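PDB 1XKN: putative peptidyl-arginine deiminase from Chlorobium tepidum, which is probably a hydrolase of the Porphyromonas-type peptidyl-arginine deiminase family, acting as a deiminase on agmatine or on arginine residues of proteins. Local coordinates for residues G99-V103 with V114-W118; V149-L155 with Q192-Y196. All blocks are in the same frame, centred on the assembly; numbering follows the deposited sequence.

Contact 1 (G99-V103 with V114-W118). With NA (sodium ion), chain B.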
loop_
_atom_site.group_PDB
_atom_site.type_symbol
_atom_site.label_atom_id
_atom_site.label_comp_id
_atom_site.label_asym_id
_atom_site.label_seq_id
_atom_site.Cartn_x
_atom_site.Cartn_y
_atom_site.Cartn_z
ATOM N N GLY A 99 1.562 0.922 -8.826
ATOM C CA GLY A 99 0.640 2.039 -8.992
ATOM C C GLY A 99 1.153 3.465 -8.901
ATOM O O GLY A 99 2.307 3.706 -8.550
ATOM N N PRO A 100 0.281 4.448 -9.184
ATOM C CA PRO A 100 0.625 5.872 -9.154
ATOM C C PRO A 100 0.977 6.475 -7.796
ATOM O O PRO A 100 0.126 6.613 -6.920
ATOM C CB PRO A 100 -0.603 6.530 -9.780
ATOM C CG PRO A 100 -1.712 5.683 -9.274
ATOM C CD PRO A 100 -1.162 4.269 -9.441
ATOM N N ASN A 101 2.247 6.836 -7.650
ATOM C CA ASN A 101 2.762 7.446 -6.432
ATOM C C ASN A 101 2.595 8.959 -6.583
ATOM O O ASN A 101 3.506 9.663 -7.015
ATOM C CB ASN A 101 4.244 7.077 -6.268
ATOM C CG ASN A 101 4.853 7.590 -4.968
ATOM O OD1 ASN A 101 6.061 7.494 -4.769
ATOM N ND2 ASN A 101 4.021 8.133 -4.082
ATOM N N TYR A 102 1.407 9.441 -6.243
ATOM C CA TYR A 102 1.086 10.861 -6.325
ATOM C C TYR A 102 1.878 11.669 -5.310
ATOM O O TYR A 102 2.022 11.260 -4.162
ATOM C CB TYR A 102 -0.394 11.078 -6.030
ATOM C CG TYR A 102 -1.334 10.499 -7.049
ATOM C CD1 TYR A 102 -1.649 11.206 -8.211
ATOM C CD2 TYR A 102 -1.938 9.261 -6.839
ATOM C CE1 TYR A 102 -2.553 10.693 -9.134
ATOM C CE2 TYR A 102 -2.838 8.742 -7.756
ATOM C CZ TYR A 102 -3.144 9.464 -8.895
ATOM O OH TYR A 102 -4.065 8.975 -9.785
ATOM N N VAL A 103 2.376 12.822 -5.743
ATOM C CA VAL A 103 3.109 13.733 -4.874
ATOM C C VAL A 103 2.736 15.144 -5.311
ATOM O O VAL A 103 2.281 15.346 -6.439
ATOM C CB VAL A 103 4.649 13.588 -4.999
ATOM C CG1 VAL A 103 5.102 12.247 -4.444
ATOM C CG2 VAL A 103 5.078 13.750 -6.450
ATOM N N VAL A 114 1.399 15.719 -9.325
ATOM C CA VAL A 114 2.089 14.975 -10.365
ATOM C C VAL A 114 2.243 13.540 -9.904
ATOM O O VAL A 114 2.006 13.230 -8.737
ATOM C CB VAL A 114 3.495 15.564 -10.656
ATOM C CG1 VAL A 114 3.377 17.041 -11.012
ATOM C CG2 VAL A 114 4.407 15.372 -9.459
ATOM N N ILE A 115 2.616 12.661 -10.824
ATOM C CA ILE A 115 2.822 11.265 -10.477
ATOM C C ILE A 115 4.316 10.997 -10.512
ATOM O O ILE A 115 4.979 11.264 -11.512
ATOM C CB ILE A 115 2.080 10.331 -11.451
ATOM C CG1 ILE A 115 0.572 10.435 -11.190
ATOM C CG2 ILE A 115 2.579 8.888 -11.288
ATOM C CD1 ILE A 115 -0.290 9.617 -12.123
HETATM N N MSE A 116 4.839 10.496 -9.397
HETATM C CA MSE A 116 6.254 10.191 -9.271
HETATM C C MSE A 116 6.416 8.732 -9.671
HETATM O O MSE A 116 6.086 7.816 -8.915
HETATM C CB MSE A 116 6.714 10.432 -7.826
HETATM C CG MSE A 116 8.218 10.280 -7.594
HETATM SE SE MSE A 116 9.264 11.416 -8.774
HETATM C CE MSE A 116 8.631 13.123 -8.107
ATOM N N ASN A 117 6.914 8.540 -10.886
ATOM C CA ASN A 117 7.099 7.224 -11.468
ATOM C C ASN A 117 8.413 6.536 -11.104
ATOM O O ASN A 117 9.482 6.929 -11.576
ATOM C CB ASN A 117 6.982 7.356 -12.986
ATOM C CG ASN A 117 7.142 6.046 -13.695
ATOM O OD1 ASN A 117 6.458 5.077 -13.376
ATOM N ND2 ASN A 117 8.037 6.002 -14.674
ATOM N N TRP A 118 8.334 5.515 -10.253
ATOM C CA TRP A 118 9.523 4.754 -9.866
ATOM C C TRP A 118 9.524 3.525 -10.756
ATOM O O TRP A 118 8.537 3.254 -11.418
ATOM C CB TRP A 118 9.447 4.290 -8.405
ATOM C CG TRP A 118 9.356 5.406 -7.422
ATOM C CD1 TRP A 118 8.223 6.042 -7.008
ATOM C CD2 TRP A 118 10.449 6.071 -6.777
ATOM N NE1 TRP A 118 8.538 7.064 -6.152
ATOM C CE2 TRP A 118 9.898 7.109 -5.994
ATOM C CE3 TRP A 118 11.839 5.894 -6.790
ATOM C CZ2 TRP A 118 10.692 7.973 -5.227
ATOM C CZ3 TRP A 118 12.628 6.755 -6.027
ATOM C CH2 TRP A 118 12.050 7.781 -5.260
HETATM NA NA NA B . 7.080 2.526 -13.310
HETATM O O HOH W 1 4.104 6.110 -9.604
HETATM O O HOH W 2 8.529 3.255 -15.479
HETATM O O HOH W 3 5.626 1.644 -11.315
#

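Contact 2 (V149-L155 with Q192-Y196)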
loop_
_atom_site.group_PDB
_atom_site.type_symbol
_atom_site.label_atom_id
_atom_site.label_comp_id
_atom_site.label_asym_id
_atom_site.label_seq_id
_atom_site.Cartn_x
_atom_site.Cartn_y
_atom_site.Cartn_z
ATOM N N VAL A 149 6.942 12.471 -13.442
ATOM C CA VAL A 149 8.376 12.608 -13.261
ATOM C C VAL A 149 8.887 11.191 -13.032
ATOM O O VAL A 149 8.291 10.440 -12.263
ATOM C CB VAL A 149 8.709 13.482 -12.026
ATOM C CG1 VAL A 149 10.218 13.626 -11.878
ATOM C CG2 VAL A 149 8.052 14.852 -12.159
ATOM N N SER A 150 9.969 10.816 -13.712
ATOM C CA SER A 150 10.531 9.469 -13.558
ATOM C C SER A 150 11.855 9.506 -12.804
ATOM O O SER A 150 12.708 10.349 -13.075
ATOM C CB SER A 150 10.741 8.812 -14.927
ATOM O OG SER A 150 9.506 8.535 -15.566
ATOM N N THR A 151 12.030 8.579 -11.865
ATOM C CA THR A 151 13.244 8.519 -11.050
ATOM C C THR A 151 14.313 7.567 -11.576
ATOM O O THR A 151 15.503 7.762 -11.326
ATOM C CB THR A 151 12.931 8.054 -9.624
ATOM O OG1 THR A 151 12.574 6.665 -9.653
ATOM C CG2 THR A 151 11.783 8.853 -9.039
ATOM N N GLY A 152 13.882 6.523 -12.274
ATOM C CA GLY A 152 14.819 5.550 -12.803
ATOM C C GLY A 152 15.272 4.555 -11.749
ATOM O O GLY A 152 16.122 3.702 -12.012
HETATM N N MSE A 153 14.701 4.666 -10.552
HETATM C CA MSE A 153 15.048 3.779 -9.441
HETATM C C MSE A 153 13.879 2.858 -9.105
HETATM O O MSE A 153 12.723 3.282 -9.124
HETATM C CB MSE A 153 15.413 4.612 -8.203
HETATM C CG MSE A 153 15.811 3.790 -6.979
HETATM SE SE MSE A 153 16.176 4.868 -5.399
HETATM C CE MSE A 153 14.608 4.400 -4.360
ATOM N N VAL A 154 14.179 1.597 -8.805
ATOM C CA VAL A 154 13.139 0.639 -8.451
ATOM C C VAL A 154 12.652 0.917 -7.034
ATOM O O VAL A 154 13.450 1.033 -6.103
ATOM C CB VAL A 154 13.667 -0.815 -8.519
ATOM C CG1 VAL A 154 12.612 -1.790 -7.989
ATOM C CG2 VAL A 154 14.033 -1.166 -9.955
ATOM N N LEU A 155 11.337 1.038 -6.883
ATOM C CA LEU A 155 10.734 1.287 -5.580
ATOM C C LEU A 155 9.266 0.898 -5.613
ATOM O O LEU A 155 8.536 1.282 -6.529
ATOM C CB LEU A 155 10.849 2.767 -5.192
ATOM C CG LEU A 155 10.333 3.097 -3.788
ATOM C CD1 LEU A 155 11.278 2.491 -2.756
ATOM C CD2 LEU A 155 10.239 4.607 -3.594
ATOM N N GLN A 192 17.727 9.795 -3.226
ATOM C CA GLN A 192 16.587 9.779 -4.138
ATOM C C GLN A 192 15.264 9.944 -3.399
ATOM O O GLN A 192 14.349 10.586 -3.907
ATOM C CB GLN A 192 16.570 8.482 -4.948
ATOM C CG GLN A 192 17.761 8.334 -5.893
ATOM C CD GLN A 192 17.670 9.246 -7.108
ATOM O OE1 GLN A 192 17.445 8.788 -8.230
ATOM N NE2 GLN A 192 17.845 10.542 -6.889
ATOM N N LEU A 193 15.156 9.366 -2.205
ATOM C CA LEU A 193 13.922 9.492 -1.433
ATOM C C LEU A 193 13.755 10.939 -0.987
ATOM O O LEU A 193 12.644 11.473 -0.988
ATOM C CB LEU A 193 13.938 8.554 -0.221
ATOM C CG LEU A 193 13.962 7.057 -0.559
ATOM C CD1 LEU A 193 14.123 6.250 0.719
ATOM C CD2 LEU A 193 12.688 6.661 -1.294
ATOM N N ARG A 194 14.855 11.581 -0.608
ATOM C CA ARG A 194 14.781 12.978 -0.198
ATOM C C ARG A 194 14.418 13.843 -1.398
ATOM O O ARG A 194 13.536 14.698 -1.316
ATOM C CB ARG A 194 16.115 13.452 0.380
ATOM C CG ARG A 194 16.355 12.999 1.803
ATOM C CD ARG A 194 17.506 13.765 2.431
ATOM N NE ARG A 194 17.597 13.488 3.861
ATOM C CZ ARG A 194 18.114 12.381 4.381
ATOM N NH1 ARG A 194 18.607 11.435 3.592
ATOM N NH2 ARG A 194 18.123 12.215 5.697
ATOM N N ARG A 195 15.091 13.596 -2.517
ATOM C CA ARG A 195 14.871 14.357 -3.738
ATOM C C ARG A 195 13.466 14.266 -4.323
ATOM O O ARG A 195 12.832 15.287 -4.596
ATOM C CB ARG A 195 15.874 13.909 -4.803
ATOM C CG ARG A 195 15.683 14.567 -6.159
ATOM C CD ARG A 195 16.646 13.976 -7.168
ATOM N NE ARG A 195 16.519 14.595 -8.483
ATOM C CZ ARG A 195 17.168 14.181 -9.566
ATOM N NH1 ARG A 195 17.992 13.142 -9.492
ATOM N NH2 ARG A 195 16.991 14.803 -10.723
ATOM N N TYR A 196 12.984 13.041 -4.515
ATOM C CA TYR A 196 11.682 12.831 -5.135
ATOM C C TYR A 196 10.449 12.742 -4.232
ATOM O O TYR A 196 9.327 12.892 -4.712
ATOM C CB TYR A 196 11.765 11.601 -6.041
ATOM C CG TYR A 196 12.709 11.783 -7.217
ATOM C CD1 TYR A 196 12.453 12.746 -8.194
ATOM C CD2 TYR A 196 13.824 10.959 -7.384
ATOM C CE1 TYR A 196 13.275 12.877 -9.318
ATOM C CE2 TYR A 196 14.655 11.085 -8.503
ATOM C CZ TYR A 196 14.371 12.038 -9.464
ATOM O OH TYR A 196 15.155 12.130 -10.592
HETATM O O HOH W 4 14.118 12.985 -12.920
HETATM O O HOH W 5 16.855 10.083 -10.975
#

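Contact 1 (G99-V103 with V114-W118)
Val103 and Val114 form an antiparallel hydrogen-bonded pair in the hairpin of strands 101-107 and 110-119, with Val103 N 3.0 Å from Val114 O and Val114 N equally far from Val103 O. Toward Pro100 the strands diverge, and one water fills in, donating to Gly99 O and Met116 O and accepting from Asn101 N. Asn101 carries the main polar side-chain contact. With CG anti to the backbone N (chi1 -176°), its amide extends toward the indole of Trp118, the two planes 26° apart. Trp118 NE1 donates to Asn101 OD1 at 2.9 Å, in the carbonyl plane on a lone pair, although the bond is bent to 136° at the hydrogen. On the same face of the sheet, Val103 CG2 presses on Val114 CG2 at 3.5 Å, tighter than usual, and also meets Met116 CB. On the face of Tyr102 and Ile115, Ile115 CG1 lies 3.7 Å from Tyr102 CE1, while Ile115 CD1 touches Pro100 CB; helix 131-144 covers this side. Sodium is bound by Asn117 OD1 and Trp118 O, with Asn134 and waters among its other ligands. The Asn101 bond restrains the Trp118 indole and probably steadies a residue whose backbone O is a sodium ligand.

Contact 2 (V149-L155 with Q192-Y196)
Thr151 sets its methyl over one face of the Tyr196 ring, a CH-pi contact with CG2 3.6 Å from the ring centroid and 21° off the normal. Arg195 CD lies over the opposite face, and Val149 CG1 approaches Tyr196 CE1 obliquely at 4.1 Å. The Thr151 torsion (chi1 70°) places OG1 between the backbone N and the carbonyl carbon, where it accepts from Met153 N at 3.1 Å in an ST turn while CG2 remains over the tyrosine. Helix 186-197 thus packs on strand 148-152, an outermost strand of its mixed sheet, the two running antiparallel with segment axes 10.6 Å apart. At and beyond the corner at Met153 the contact is made by carbon and selenium: the selenium of Met153, a selenomethionine, lies against the aliphatic part of Gln192, 3.7 Å from its CB, and Leu155 CD2 meets Leu193 CD2 at 3.9 Å. The polar, solvent side is looser and bridged by water. One water donates to both Ser150 O and Tyr196 OH. A second accepts from Tyr196 OH at 2.7 Å and donates to Thr151 O and Gln192 OE1, linking carbonyls that sit 3.8 Å apart. Ser150, exposed on the other side of the strand, hydrogen-bonds through OG to Asn117 ND2.

How the contacts relate
Contact 1 is wholly buried, whereas contact 2 is partly buried and has a hydrated edge. Both involve the same mixed sheet: strand 110-119 of contact 1 pairs with strand 148-152 of contact 2, Asn117 N lying 2.7 Å from Val149 O. Helix 186-197 reaches across both, since Tyr196 also touches Met116, and Leu197 packs on Asn101, Val103 and Trp118. Trp118 likewise meets Thr151, Met153 and Leu155, so one indole lies between the hairpin of contact 1 and the 149-155 segment of contact 2. Direct hydrogen bonds join the strands of contact 1, while contact 2 relies on apolar packing and water bridges. Sodium lies at contact 1, with the side chain of Ser150 of contact 2 about 7 Å from the ion.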